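N-alpha-acetyltransferase 35, NatC auxiliary subunit (Saccharomyces cerevisiae, PDB 6YGA) serves as the large auxiliary subunit of the heterotrimeric NatC N-terminal acetyltransferase, which acetylates the N-terminal methionine of the L-A virus Gag protein. Local coordinates at residues Glu249-Glu252 against Asn253-Val257; Gly299-Thr302 against Leu303-Val307; His232-Asp235 against His236-Tyr240; Val195-Asn198 against Ser199-Ser203. All coordinates share one frame; numbering follows the deposited sequence.

Contact 1. Residues Glu249-Glu252 against Asn253-Val257; sequences ELIE and NANSV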
ATOM      1  N   GLU B 249      -1.564  21.726 -21.596  1.00 69.86           N
ATOM      2  CA  GLU B 249      -2.888  22.344 -21.598  1.00 72.84           C
ATOM      3  C   GLU B 249      -3.659  21.993 -20.334  1.00 70.07           C
ATOM      4  O   GLU B 249      -4.394  22.828 -19.793  1.00 71.63           O
ATOM      5  CB  GLU B 249      -3.678  21.909 -22.833  1.00 76.78           C
ATOM      6  CG  GLU B 249      -3.052  22.303 -24.154  1.00 83.43           C
ATOM      7  CD  GLU B 249      -3.814  21.748 -25.337  1.00 87.71           C
ATOM      8  OE1 GLU B 249      -5.040  21.542 -25.212  1.00 89.00           O
ATOM      9  OE2 GLU B 249      -3.185  21.508 -26.389  1.00 89.97           O
ATOM     10  N   LEU B 250      -3.506  20.758 -19.851  1.00 65.42           N
ATOM     11  CA  LEU B 250      -4.178  20.357 -18.620  1.00 62.21           C
ATOM     12  C   LEU B 250      -3.710  21.200 -17.442  1.00 60.90           C
ATOM     13  O   LEU B 250      -4.509  21.556 -16.567  1.00 61.97           O
ATOM     14  CB  LEU B 250      -3.935  18.872 -18.355  1.00 61.09           C
ATOM     15  CG  LEU B 250      -4.485  18.299 -17.048  1.00 60.05           C
ATOM     16  CD1 LEU B 250      -5.989  18.507 -16.958  1.00 60.57           C
ATOM     17  CD2 LEU B 250      -4.135  16.824 -16.926  1.00 56.93           C
ATOM     18  N   ILE B 251      -2.420  21.536 -17.407  1.00 60.35           N
ATOM     19  CA  ILE B 251      -1.886  22.362 -16.329  1.00 61.58           C
ATOM     20  C   ILE B 251      -2.411  23.790 -16.441  1.00 67.40           C
ATOM     21  O   ILE B 251      -2.842  24.389 -15.448  1.00 71.78           O
ATOM     22  CB  ILE B 251      -0.347  22.321 -16.340  1.00 58.29           C
ATOM     23  CG1 ILE B 251       0.154  20.922 -15.975  1.00 55.95           C
ATOM     24  CG2 ILE B 251       0.228  23.363 -15.393  1.00 56.66           C
ATOM     25  CD1 ILE B 251       1.638  20.709 -16.224  1.00 53.80           C
ATOM     26  N   GLU B 252      -2.382  24.356 -17.652  1.00 68.74           N
ATOM     27  CA  GLU B 252      -2.838  25.730 -17.845  1.00 73.40           C
ATOM     28  C   GLU B 252      -4.303  25.882 -17.461  1.00 71.05           C
ATOM     29  O   GLU B 252      -4.677  26.819 -16.747  1.00 72.92           O
ATOM     30  CB  GLU B 252      -2.623  26.155 -19.298  1.00 80.80           C
ATOM     31  CG  GLU B 252      -1.178  26.107 -19.756  1.00 87.36           C
ATOM     32  CD  GLU B 252      -1.047  26.188 -21.263  1.00 92.93           C
ATOM     33  OE1 GLU B 252      -2.092  26.210 -21.948  1.00 96.05           O
ATOM     34  OE2 GLU B 252       0.098  26.223 -21.762  1.00 94.71           O
ATOM     35  N   ASN B 253      -5.150  24.962 -17.927  1.00 68.60           N
ATOM     36  CA  ASN B 253      -6.579  25.072 -17.656  1.00 70.75           C
ATOM     37  C   ASN B 253      -6.886  24.837 -16.183  1.00 68.35           C
ATOM     38  O   ASN B 253      -7.783  25.477 -15.624  1.00 68.98           O
ATOM     39  CB  ASN B 253      -7.355  24.097 -18.535  1.00 72.11           C
ATOM     40  CG  ASN B 253      -7.341  24.499 -19.993  1.00 75.21           C
ATOM     41  OD1 ASN B 253      -6.316  24.930 -20.519  1.00 75.66           O
ATOM     42  ND2 ASN B 253      -8.485  24.382 -20.649  1.00 77.46           N
ATOM     43  N   ALA B 254      -6.153  23.928 -15.536  1.00 65.03           N
ATOM     44  CA  ALA B 254      -6.348  23.723 -14.105  1.00 63.43           C
ATOM     45  C   ALA B 254      -5.951  24.965 -13.316  1.00 66.20           C
ATOM     46  O   ALA B 254      -6.597  25.308 -12.320  1.00 69.78           O
ATOM     47  CB  ALA B 254      -5.557  22.504 -13.632  1.00 59.58           C
ATOM     48  N   ASN B 255      -4.895  25.657 -13.752  1.00 66.52           N
ATOM     49  CA  ASN B 255      -4.485  26.885 -13.077  1.00 69.52           C
ATOM     50  C   ASN B 255      -5.512  27.994 -13.266  1.00 70.73           C
ATOM     51  O   ASN B 255      -5.782  28.761 -12.334  1.00 70.45           O
ATOM     52  CB  ASN B 255      -3.114  27.337 -13.583  1.00 73.41           C
ATOM     53  CG  ASN B 255      -1.968  26.708 -12.812  1.00 76.86           C
ATOM     54  OD1 ASN B 255      -2.044  26.536 -11.595  1.00 80.42           O
ATOM     55  ND2 ASN B 255      -0.898  26.363 -13.518  1.00 77.14           N
ATOM     56  N   SER B 256      -6.092  28.100 -14.465  1.00 71.16           N
ATOM     57  CA  SER B 256      -7.080  29.145 -14.713  1.00 75.01           C
ATOM     58  C   SER B 256      -8.334  28.924 -13.876  1.00 74.87           C
ATOM     59  O   SER B 256      -8.922  29.884 -13.364  1.00 76.41           O
ATOM     60  CB  SER B 256      -7.427  29.197 -16.200  1.00 75.93           C
ATOM     61  OG  SER B 256      -6.272  29.434 -16.986  1.00 75.67           O
ATOM     62  N   VAL B 257      -8.749  27.666 -13.715  1.00 72.46           N
ATOM     63  CA  VAL B 257      -9.939  27.367 -12.923  1.00 72.66           C
ATOM     64  C   VAL B 257      -9.704  27.704 -11.455  1.00 72.79           C
ATOM     65  O   VAL B 257     -10.601  28.209 -10.770  1.00 74.22           O
ATOM     66  CB  VAL B 257     -10.348  25.896 -13.115  1.00 72.46           C
ATOM     67  CG1 VAL B 257     -11.484  25.524 -12.180  1.00 72.50           C
ATOM     68  CG2 VAL B 257     -10.762  25.653 -14.552  1.00 74.65           C
TER
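Asn-255 stands one turn beyond Ile-251 on helix 245-260, and the two side chains run alongside each other. Followed outward, Asn-255 CB starts 3.5 Å from Ile-251 O, with Glu-252 O almost as near. Its CG stays close, 3.6 Å from Ile-251 O. At the tip, Asn-255 ND2 rests 3.7 Å from the methyl CG2 of Ile-251, while OD1 faces Ile-301. The methyl faces the next turn because it is anti to the backbone N of its own residue and flanks the carbonyl carbon (chi1 -67°). ND2 also approaches Ile-251 O, but at an angle too poor for a hydrogen bond; the carbonyl instead takes the backbone N of Asn-255 at 2.9 Å. One residue on, Ser-256 folds its hydroxyl back: OG donates to Glu-252 O at 3.1 Å from above one face of the carbonyl plane, the usual bond from Ser-256 N coming from the other side. The Ile-251 and Asn-255 face, with Leu-250, packs on Ala-304 and Ile-301 of helix 298-311, while Asn-253 turns to helix 215-231. Glu-252 O is thus gripped by two donors of one residue, which fixes the serine's rotation and spends its proton on the backbone.

Contact 2. Residues Gly299-Thr302 against Leu303-Val307; sequences GFIT and LANDV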
ATOM      1  N   GLY B 299      -5.070  18.927  -8.049  1.00 59.91           N
ATOM      2  CA  GLY B 299      -4.748  17.526  -8.258  1.00 59.17           C
ATOM      3  C   GLY B 299      -4.458  17.189  -9.706  1.00 59.33           C
ATOM      4  O   GLY B 299      -3.673  16.279  -9.993  1.00 59.54           O
ATOM      5  N   PHE B 300      -5.086  17.909 -10.639  1.00 58.97           N
ATOM      6  CA  PHE B 300      -4.800  17.696 -12.054  1.00 57.19           C
ATOM      7  C   PHE B 300      -3.376  18.115 -12.393  1.00 54.93           C
ATOM      8  O   PHE B 300      -2.729  17.507 -13.255  1.00 52.65           O
ATOM      9  CB  PHE B 300      -5.806  18.460 -12.917  1.00 58.43           C
ATOM     10  CG  PHE B 300      -7.184  17.860 -12.922  1.00 57.34           C
ATOM     11  CD1 PHE B 300      -7.367  16.506 -13.158  1.00 54.17           C
ATOM     12  CD2 PHE B 300      -8.297  18.650 -12.688  1.00 58.32           C
ATOM     13  CE1 PHE B 300      -8.637  15.953 -13.166  1.00 53.36           C
ATOM     14  CE2 PHE B 300      -9.569  18.102 -12.694  1.00 57.73           C
ATOM     15  CZ  PHE B 300      -9.738  16.753 -12.932  1.00 54.29           C
ATOM     16  N   ILE B 301      -2.871  19.153 -11.722  1.00 55.84           N
ATOM     17  CA  ILE B 301      -1.497  19.595 -11.947  1.00 55.99           C
ATOM     18  C   ILE B 301      -0.517  18.518 -11.499  1.00 54.67           C
ATOM     19  O   ILE B 301       0.444  18.192 -12.208  1.00 53.74           O
ATOM     20  CB  ILE B 301      -1.239  20.928 -11.222  1.00 58.04           C
ATOM     21  CG1 ILE B 301      -2.215  22.004 -11.709  1.00 61.21           C
ATOM     22  CG2 ILE B 301       0.196  21.382 -11.428  1.00 57.67           C
ATOM     23  CD1 ILE B 301      -2.083  23.331 -10.981  1.00 62.43           C
ATOM     24  N   THR B 302      -0.748  17.949 -10.312  1.00 53.69           N
ATOM     25  CA  THR B 302       0.096  16.860  -9.830  1.00 51.71           C
ATOM     26  C   THR B 302       0.055  15.674 -10.785  1.00 50.82           C
ATOM     27  O   THR B 302       1.090  15.060 -11.070  1.00 49.41           O
ATOM     28  CB  THR B 302      -0.348  16.438  -8.427  1.00 49.67           C
ATOM     29  OG1 THR B 302      -0.255  17.559  -7.538  1.00 54.04           O
ATOM     30  CG2 THR B 302       0.529  15.313  -7.900  1.00 44.79           C
ATOM     31  N   LEU B 303      -1.131  15.347 -11.300  1.00 50.84           N
ATOM     32  CA  LEU B 303      -1.248  14.242 -12.246  1.00 48.69           C
ATOM     33  C   LEU B 303      -0.470  14.523 -13.524  1.00 47.13           C
ATOM     34  O   LEU B 303       0.223  13.641 -14.043  1.00 45.69           O
ATOM     35  CB  LEU B 303      -2.719  13.983 -12.565  1.00 47.63           C
ATOM     36  CG  LEU B 303      -2.988  13.085 -13.772  1.00 47.24           C
ATOM     37  CD1 LEU B 303      -2.525  11.662 -13.501  1.00 47.08           C
ATOM     38  CD2 LEU B 303      -4.462  13.123 -14.135  1.00 45.52           C
ATOM     39  N   ALA B 304      -0.567  15.748 -14.042  1.00 46.95           N
ATOM     40  CA  ALA B 304       0.076  16.059 -15.314  1.00 47.72           C
ATOM     41  C   ALA B 304       1.596  16.042 -15.194  1.00 47.20           C
ATOM     42  O   ALA B 304       2.283  15.517 -16.076  1.00 47.74           O
ATOM     43  CB  ALA B 304      -0.407  17.414 -15.828  1.00 49.70           C
ATOM     44  N   ASN B 305       2.140  16.611 -14.115  1.00 46.74           N
ATOM     45  CA  ASN B 305       3.593  16.642 -13.965  1.00 47.33           C
ATOM     46  C   ASN B 305       4.155  15.250 -13.710  1.00 48.28           C
ATOM     47  O   ASN B 305       5.254  14.927 -14.177  1.00 49.78           O
ATOM     48  CB  ASN B 305       3.992  17.595 -12.839  1.00 46.37           C
ATOM     49  CG  ASN B 305       3.818  19.050 -13.218  1.00 47.76           C
ATOM     50  OD1 ASN B 305       3.200  19.824 -12.486  1.00 48.76           O
ATOM     51  ND2 ASN B 305       4.358  19.431 -14.371  1.00 47.26           N
ATOM     52  N   ASP B 306       3.423  14.413 -12.974  1.00 46.96           N
ATOM     53  CA  ASP B 306       3.899  13.058 -12.711  1.00 46.51           C
ATOM     54  C   ASP B 306       3.959  12.235 -13.992  1.00 45.78           C
ATOM     55  O   ASP B 306       4.909  11.471 -14.204  1.00 42.84           O
ATOM     56  CB  ASP B 306       3.002  12.384 -11.672  1.00 47.11           C
ATOM     57  CG  ASP B 306       3.190  12.959 -10.279  1.00 48.73           C
ATOM     58  OD1 ASP B 306       4.007  13.892 -10.128  1.00 49.34           O
ATOM     59  OD2 ASP B 306       2.528  12.479  -9.336  1.00 49.34           O
ATOM     60  N   VAL B 307       2.956  12.382 -14.861  1.00 46.19           N
ATOM     61  CA  VAL B 307       2.977  11.686 -16.143  1.00 46.41           C
ATOM     62  C   VAL B 307       4.089  12.237 -17.030  1.00 49.41           C
ATOM     63  O   VAL B 307       4.773  11.480 -17.728  1.00 52.01           O
ATOM     64  CB  VAL B 307       1.599  11.782 -16.822  1.00 44.91           C
ATOM     65  CG1 VAL B 307       1.665  11.275 -18.257  1.00 43.64           C
ATOM     66  CG2 VAL B 307       0.561  10.996 -16.030  1.00 42.99           C
TER
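Thr-302 and Asp-306 are neighbours one turn apart on helix 298-311, an alpha helix packed among several others in the helical body of the subunit. The backbone N of Asp-306 donates to Thr-302 O, and this same oxygen stands over the flat face of the carboxylate, directly above CG, with Asp-306 CG 3.1 Å from Thr-302 O and both carboxylate oxygens farther off. The torsion responsible is chi1 of Asp-306, -71°, which lays CG beside the backbone N, back along the preceding turn. The approach is probably little favoured electrostatically, but the carboxylate is held from outside: OD1 forms a salt bridge with Arg-335 and OD2 accepts the backbone N of His-336, just ahead of helix 337-347. The methyl CG2 of Thr-302 flanks the carboxylate, 3.8 Å from Asp-306 OD2.

On another face, Leu-303 rests its CB between two carbonyls of the preceding turn, 3.6 Å from Gly-299 O and equally far from Phe-300 O, while Ala-304 CB sits 3.5 Å from Phe-300 O. Beyond them, Leu-303 reaches Leu-230 of helix 215-231 and Ile-338 of helix 337-347. Phe-300 packs on Leu-97 and Ile-101 of helix 85-104 and meets the ring of Tyr-297 edge-to-face. At the start of this turn Gly-299 O accepts twice, from Leu-303 N at 3.0 Å and from ND2 of Asn-105.

Contact 3. Residues His232-Asp235 against His236-Tyr240; sequences HLED and HLTDY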
ATOM      1  N   HIS B 232      -7.000  12.139 -23.627  1.00 57.49           N
ATOM      2  CA  HIS B 232      -5.773  11.961 -24.391  1.00 60.24           C
ATOM      3  C   HIS B 232      -4.677  11.242 -23.618  1.00 57.98           C
ATOM      4  O   HIS B 232      -3.586  11.056 -24.166  1.00 58.34           O
ATOM      5  CB  HIS B 232      -5.247  13.316 -24.861  1.00 63.76           C
ATOM      6  CG  HIS B 232      -5.829  13.770 -26.162  1.00 68.43           C
ATOM      7  ND1 HIS B 232      -5.411  13.273 -27.377  1.00 70.33           N
ATOM      8  CD2 HIS B 232      -6.793  14.681 -26.438  1.00 70.52           C
ATOM      9  CE1 HIS B 232      -6.094  13.855 -28.347  1.00 72.35           C
ATOM     10  NE2 HIS B 232      -6.938  14.714 -27.805  1.00 72.42           N
ATOM     11  N   LEU B 233      -4.925  10.840 -22.370  1.00 56.08           N
ATOM     12  CA  LEU B 233      -3.869  10.201 -21.593  1.00 54.36           C
ATOM     13  C   LEU B 233      -3.534   8.817 -22.128  1.00 55.37           C
ATOM     14  O   LEU B 233      -2.427   8.318 -21.896  1.00 54.94           O
ATOM     15  CB  LEU B 233      -4.261  10.112 -20.118  1.00 50.92           C
ATOM     16  CG  LEU B 233      -4.140  11.405 -19.309  1.00 51.50           C
ATOM     17  CD1 LEU B 233      -4.619  11.194 -17.878  1.00 51.02           C
ATOM     18  CD2 LEU B 233      -2.709  11.910 -19.332  1.00 49.87           C
ATOM     19  N   GLU B 234      -4.463   8.182 -22.842  1.00 56.05           N
ATOM     20  CA  GLU B 234      -4.186   6.861 -23.388  1.00 54.80           C
ATOM     21  C   GLU B 234      -3.180   6.900 -24.532  1.00 53.54           C
ATOM     22  O   GLU B 234      -2.675   5.841 -24.925  1.00 57.83           O
ATOM     23  CB  GLU B 234      -5.485   6.200 -23.855  1.00 56.97           C
ATOM     24  CG  GLU B 234      -6.041   6.760 -25.145  1.00 60.84           C
ATOM     25  CD  GLU B 234      -7.151   5.901 -25.714  1.00 63.42           C
ATOM     26  OE1 GLU B 234      -7.788   5.158 -24.938  1.00 63.75           O
ATOM     27  OE2 GLU B 234      -7.378   5.961 -26.942  1.00 65.26           O
ATOM     28  N   ASP B 235      -2.866   8.087 -25.064  1.00 49.99           N
ATOM     29  CA  ASP B 235      -1.896   8.180 -26.152  1.00 50.87           C
ATOM     30  C   ASP B 235      -0.520   7.681 -25.724  1.00 51.10           C
ATOM     31  O   ASP B 235       0.246   7.186 -26.557  1.00 50.80           O
ATOM     32  CB  ASP B 235      -1.792   9.622 -26.660  1.00 52.31           C
ATOM     33  CG  ASP B 235      -3.108  10.160 -27.204  1.00 57.11           C
ATOM     34  OD1 ASP B 235      -3.960   9.361 -27.647  1.00 58.17           O
ATOM     35  OD2 ASP B 235      -3.285  11.397 -27.193  1.00 59.34           O
ATOM     36  N   HIS B 236      -0.191   7.791 -24.434  1.00 49.44           N
ATOM     37  CA  HIS B 236       1.139   7.405 -23.979  1.00 51.42           C
ATOM     38  C   HIS B 236       1.333   5.894 -23.952  1.00 53.35           C
ATOM     39  O   HIS B 236       2.476   5.434 -23.862  1.00 53.52           O
ATOM     40  CB  HIS B 236       1.415   8.007 -22.602  1.00 49.19           C
ATOM     41  CG  HIS B 236       1.259   9.494 -22.562  1.00 49.71           C
ATOM     42  ND1 HIS B 236       2.014  10.343 -23.345  1.00 50.53           N
ATOM     43  CD2 HIS B 236       0.424  10.284 -21.848  1.00 48.92           C
ATOM     44  CE1 HIS B 236       1.653  11.592 -23.111  1.00 49.94           C
ATOM     45  NE2 HIS B 236       0.691  11.584 -22.205  1.00 49.07           N
ATOM     46  N   LEU B 237       0.256   5.116 -24.040  1.00 56.43           N
ATOM     47  CA  LEU B 237       0.355   3.664 -24.145  1.00 57.46           C
ATOM     48  C   LEU B 237       0.027   3.143 -25.536  1.00 58.47           C
ATOM     49  O   LEU B 237       0.706   2.235 -26.024  1.00 58.32           O
ATOM     50  CB  LEU B 237      -0.568   2.986 -23.131  1.00 58.65           C
ATOM     51  CG  LEU B 237      -0.069   2.906 -21.689  1.00 60.63           C
ATOM     52  CD1 LEU B 237      -0.819   1.815 -20.953  1.00 63.26           C
ATOM     53  CD2 LEU B 237       1.433   2.663 -21.640  1.00 60.65           C
ATOM     54  N   THR B 238      -1.003   3.690 -26.186  1.00 60.48           N
ATOM     55  CA  THR B 238      -1.387   3.193 -27.504  1.00 63.00           C
ATOM     56  C   THR B 238      -0.309   3.486 -28.538  1.00 64.51           C
ATOM     57  O   THR B 238       0.030   2.620 -29.353  1.00 68.04           O
ATOM     58  CB  THR B 238      -2.719   3.807 -27.937  1.00 61.45           C
ATOM     59  OG1 THR B 238      -2.563   5.221 -28.108  1.00 61.13           O
ATOM     60  CG2 THR B 238      -3.794   3.545 -26.895  1.00 58.08           C
ATOM     61  N   ASP B 239       0.243   4.698 -28.518  1.00 63.46           N
ATOM     62  CA  ASP B 239       1.274   5.104 -29.460  1.00 64.97           C
ATOM     63  C   ASP B 239       2.606   5.402 -28.789  1.00 60.40           C
ATOM     64  O   ASP B 239       3.570   5.738 -29.487  1.00 59.44           O
ATOM     65  CB  ASP B 239       0.811   6.337 -30.250  1.00 70.47           C
ATOM     66  CG  ASP B 239      -0.614   6.208 -30.757  1.00 75.08           C
ATOM     67  OD1 ASP B 239      -0.972   5.125 -31.269  1.00 77.94           O
ATOM     68  OD2 ASP B 239      -1.378   7.189 -30.640  1.00 76.00           O
ATOM     69  N   TYR B 240       2.689   5.285 -27.460  1.00 56.37           N
ATOM     70  CA  TYR B 240       3.908   5.588 -26.706  1.00 54.04           C
ATOM     71  C   TYR B 240       4.392   7.005 -27.000  1.00 56.05           C
ATOM     72  O   TYR B 240       5.590   7.265 -27.125  1.00 58.18           O
ATOM     73  CB  TYR B 240       5.002   4.553 -26.979  1.00 52.57           C
ATOM     74  CG  TYR B 240       4.593   3.155 -26.572  1.00 49.07           C
ATOM     75  CD1 TYR B 240       4.448   2.819 -25.232  1.00 44.77           C
ATOM     76  CD2 TYR B 240       4.331   2.178 -27.524  1.00 49.18           C
ATOM     77  CE1 TYR B 240       4.061   1.547 -24.850  1.00 42.90           C
ATOM     78  CE2 TYR B 240       3.944   0.901 -27.151  1.00 47.48           C
ATOM     79  CZ  TYR B 240       3.812   0.592 -25.813  1.00 45.13           C
ATOM     80  OH  TYR B 240       3.428  -0.675 -25.437  1.00 46.07           O
TER
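Thr-238 leans over the carbonyl of Glu-234 with both of its branches, OG1 and CG2 each 3.2 Å from Glu-234 O. Its hydroxyl sits between the backbone N and the carbonyl carbon (chi1 65°), from where OG1 donates to Glu-234 O from above the carbonyl plane. The backbone N of Thr-238 meets the same oxygen almost head-on, with an N-H...O angle of 175°, and Leu-237 N supplies a third donor from well outside the plane. His-236 is turned to another side: its ring lies oblique to the backbone, CD2 3.5 Å from Leu-233 O, while ND1 is held by Ser-241 O and the ring packs on Val-307 and Leu-311 of helix 298-311. These residues form the compact link after helix 215-231, in which helix 235-238 makes about one turn; beyond it Tyr-240, with a positive phi of 55°, is the first residue to leave helical angles. At the entrance of the link, Asp-235 reaches back to His-232: ND1 donates to OD2 at 2.8 Å in the plane of the imidazole, using the syn lone pair of the carboxylate. That bond holds the rotation of the ring, which also stacks on His-246. The other carboxylate oxygen, Asp-235 OD1, is engaged by Gln-193 NE2 and stands 4.5 Å from Asp-239 OD2, a pair of like charges in which Asp-239 is the exposed member.

Contact 4. Residues Val195-Asn198 against Ser199-Ser203; sequences VVIN and SLTES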
ATOM      1  N   VAL B 195     -14.480   9.527 -31.378  1.00 74.14           N
ATOM      2  CA  VAL B 195     -15.854   9.968 -31.155  1.00 74.77           C
ATOM      3  C   VAL B 195     -15.943  10.833 -29.904  1.00 72.16           C
ATOM      4  O   VAL B 195     -16.629  11.862 -29.890  1.00 72.79           O
ATOM      5  CB  VAL B 195     -16.794   8.751 -31.074  1.00 74.30           C
ATOM      6  CG1 VAL B 195     -18.225   9.196 -30.802  1.00 75.04           C
ATOM      7  CG2 VAL B 195     -16.720   7.939 -32.360  1.00 75.01           C
ATOM      8  N   VAL B 196     -15.239  10.438 -28.841  1.00 69.58           N
ATOM      9  CA  VAL B 196     -15.300  11.180 -27.585  1.00 68.33           C
ATOM     10  C   VAL B 196     -14.692  12.569 -27.746  1.00 69.48           C
ATOM     11  O   VAL B 196     -15.254  13.564 -27.273  1.00 69.97           O
ATOM     12  CB  VAL B 196     -14.608  10.379 -26.466  1.00 64.05           C
ATOM     13  CG1 VAL B 196     -14.612  11.161 -25.164  1.00 61.45           C
ATOM     14  CG2 VAL B 196     -15.292   9.030 -26.284  1.00 64.00           C
ATOM     15  N   ILE B 197     -13.542  12.664 -28.417  1.00 71.23           N
ATOM     16  CA  ILE B 197     -12.903  13.964 -28.604  1.00 71.95           C
ATOM     17  C   ILE B 197     -13.750  14.852 -29.505  1.00 75.06           C
ATOM     18  O   ILE B 197     -13.891  16.056 -29.257  1.00 76.80           O
ATOM     19  CB  ILE B 197     -11.477  13.785 -29.156  1.00 71.10           C
ATOM     20  CG1 ILE B 197     -10.633  12.964 -28.186  1.00 69.56           C
ATOM     21  CG2 ILE B 197     -10.817  15.133 -29.402  1.00 72.06           C
ATOM     22  CD1 ILE B 197      -9.286  12.588 -28.745  1.00 70.42           C
ATOM     23  N   ASN B 198     -14.332  14.276 -30.561  1.00 78.18           N
ATOM     24  CA  ASN B 198     -15.211  15.051 -31.430  1.00 83.94           C
ATOM     25  C   ASN B 198     -16.450  15.523 -30.678  1.00 82.46           C
ATOM     26  O   ASN B 198     -16.888  16.667 -30.848  1.00 85.01           O
ATOM     27  CB  ASN B 198     -15.609  14.226 -32.655  1.00 90.46           C
ATOM     28  CG  ASN B 198     -14.452  14.012 -33.616  1.00 96.19           C
ATOM     29  OD1 ASN B 198     -13.451  14.727 -33.571  1.00 98.38           O
ATOM     30  ND2 ASN B 198     -14.591  13.028 -34.498  1.00 98.78           N
ATOM     31  N   SER B 199     -17.023  14.659 -29.835  1.00 79.44           N
ATOM     32  CA  SER B 199     -18.191  15.051 -29.050  1.00 78.97           C
ATOM     33  C   SER B 199     -17.862  16.204 -28.110  1.00 77.33           C
ATOM     34  O   SER B 199     -18.657  17.140 -27.962  1.00 79.43           O
ATOM     35  CB  SER B 199     -18.720  13.851 -28.263  1.00 77.98           C
ATOM     36  OG  SER B 199     -19.723  14.242 -27.342  1.00 80.36           O
ATOM     37  N   LEU B 200     -16.691  16.155 -27.471  1.00 72.08           N
ATOM     38  CA  LEU B 200     -16.282  17.230 -26.574  1.00 70.39           C
ATOM     39  C   LEU B 200     -15.954  18.503 -27.347  1.00 72.95           C
ATOM     40  O   LEU B 200     -16.216  19.612 -26.867  1.00 73.35           O
ATOM     41  CB  LEU B 200     -15.080  16.781 -25.743  1.00 67.66           C
ATOM     42  CG  LEU B 200     -15.326  15.627 -24.770  1.00 65.21           C
ATOM     43  CD1 LEU B 200     -14.033  14.892 -24.449  1.00 62.35           C
ATOM     44  CD2 LEU B 200     -15.975  16.145 -23.499  1.00 64.63           C
ATOM     45  N   THR B 201     -15.379  18.365 -28.543  1.00 75.86           N
ATOM     46  CA  THR B 201     -15.106  19.536 -29.369  1.00 80.21           C
ATOM     47  C   THR B 201     -16.399  20.190 -29.843  1.00 87.60           C
ATOM     48  O   THR B 201     -16.515  21.420 -29.839  1.00 90.81           O
ATOM     49  CB  THR B 201     -14.223  19.148 -30.558  1.00 79.13           C
ATOM     50  OG1 THR B 201     -12.897  18.866 -30.098  1.00 78.75           O
ATOM     51  CG2 THR B 201     -14.166  20.269 -31.588  1.00 79.62           C
ATOM     52  N   GLU B 202     -17.386  19.382 -30.240  1.00 92.16           N
ATOM     53  CA  GLU B 202     -18.664  19.933 -30.684  1.00 98.68           C
ATOM     54  C   GLU B 202     -19.355  20.703 -29.565  1.00 97.15           C
ATOM     55  O   GLU B 202     -19.958  21.756 -29.806  1.00 99.62           O
ATOM     56  CB  GLU B 202     -19.568  18.817 -31.205  1.00107.12           C
ATOM     57  CG  GLU B 202     -19.103  18.198 -32.514  1.00116.09           C
ATOM     58  CD  GLU B 202     -19.978  17.041 -32.956  1.00124.89           C
ATOM     59  OE1 GLU B 202     -21.019  16.799 -32.310  1.00128.21           O
ATOM     60  OE2 GLU B 202     -19.622  16.372 -33.949  1.00128.27           O
ATOM     61  N   SER B 203     -19.286  20.194 -28.332  1.00 91.34           N
ATOM     62  CA  SER B 203     -19.829  20.946 -27.207  1.00 88.39           C
ATOM     63  C   SER B 203     -19.036  22.220 -26.957  1.00 87.88           C
ATOM     64  O   SER B 203     -19.601  23.219 -26.497  1.00 89.73           O
ATOM     65  CB  SER B 203     -19.855  20.081 -25.948  1.00 83.26           C
ATOM     66  OG  SER B 203     -20.831  19.059 -26.050  1.00 81.50           O
TER
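Val-196 places CG1 opposite its own backbone N (chi1 178°), and Leu-200, one turn later, lays CG beside its N (chi1 -65°), so that the two side chains run alongside each other in the same direction. Their meeting point is Val-196 CG1 against Leu-200 CD1, 3.8 Å apart. The leucine also hugs the backbone: its CG lies 3.2 Å from Val-196 O, the carbonyl that accepts Leu-200 N. Both residues face inward, Val-196 touching Tyr-157 and Val-231, Leu-200 packing on Ile-227 and Ile-228 of helix 215-231. Around the helix, Thr-201 bends its hydroxyl back, with OG1 3.1 Å from Ile-197 O and Thr-201 N at 2.8 Å from it. The two donors come from opposite faces of the carbonyl plane, so the oxygen is held twice and the threonine's rotation is fixed. Glu-202 passes Asn-198 with its CG 3.2 Å from Asn-198 O, then extends until OE1 reaches the amino group of Lys-146 in a salt bridge to helix 142-167. Val-196 and Leu-200 thus make an i to i+4 apolar pair on the buried side of an alpha helix, with Asn-198 exposed on the outer side, as in packed helical bundles.

From the N terminus the order is contact 4, contact 3, contact 1 and contact 2. Each is nine residues of continuous chain, helical in contacts 4, 1 and 2 and a short turn of helix within a link in contact 3, so none closes a long loop, and the four follow in series without nesting or crossing. Contact 4, on helix 193-209, meets contact 3 where Ile-197 CD1 abuts His-232 NE2, 3.3 Å away. Contact 3, leading to helix 245-260, reaches contact 2 through His-236 against Val-307 and Leu-233 against Leu-303. Contacts 1 and 2 sit on helices 245-260 and 298-311, which pack directly through Ile-251, Ala-254, Ile-301 and Ala-304.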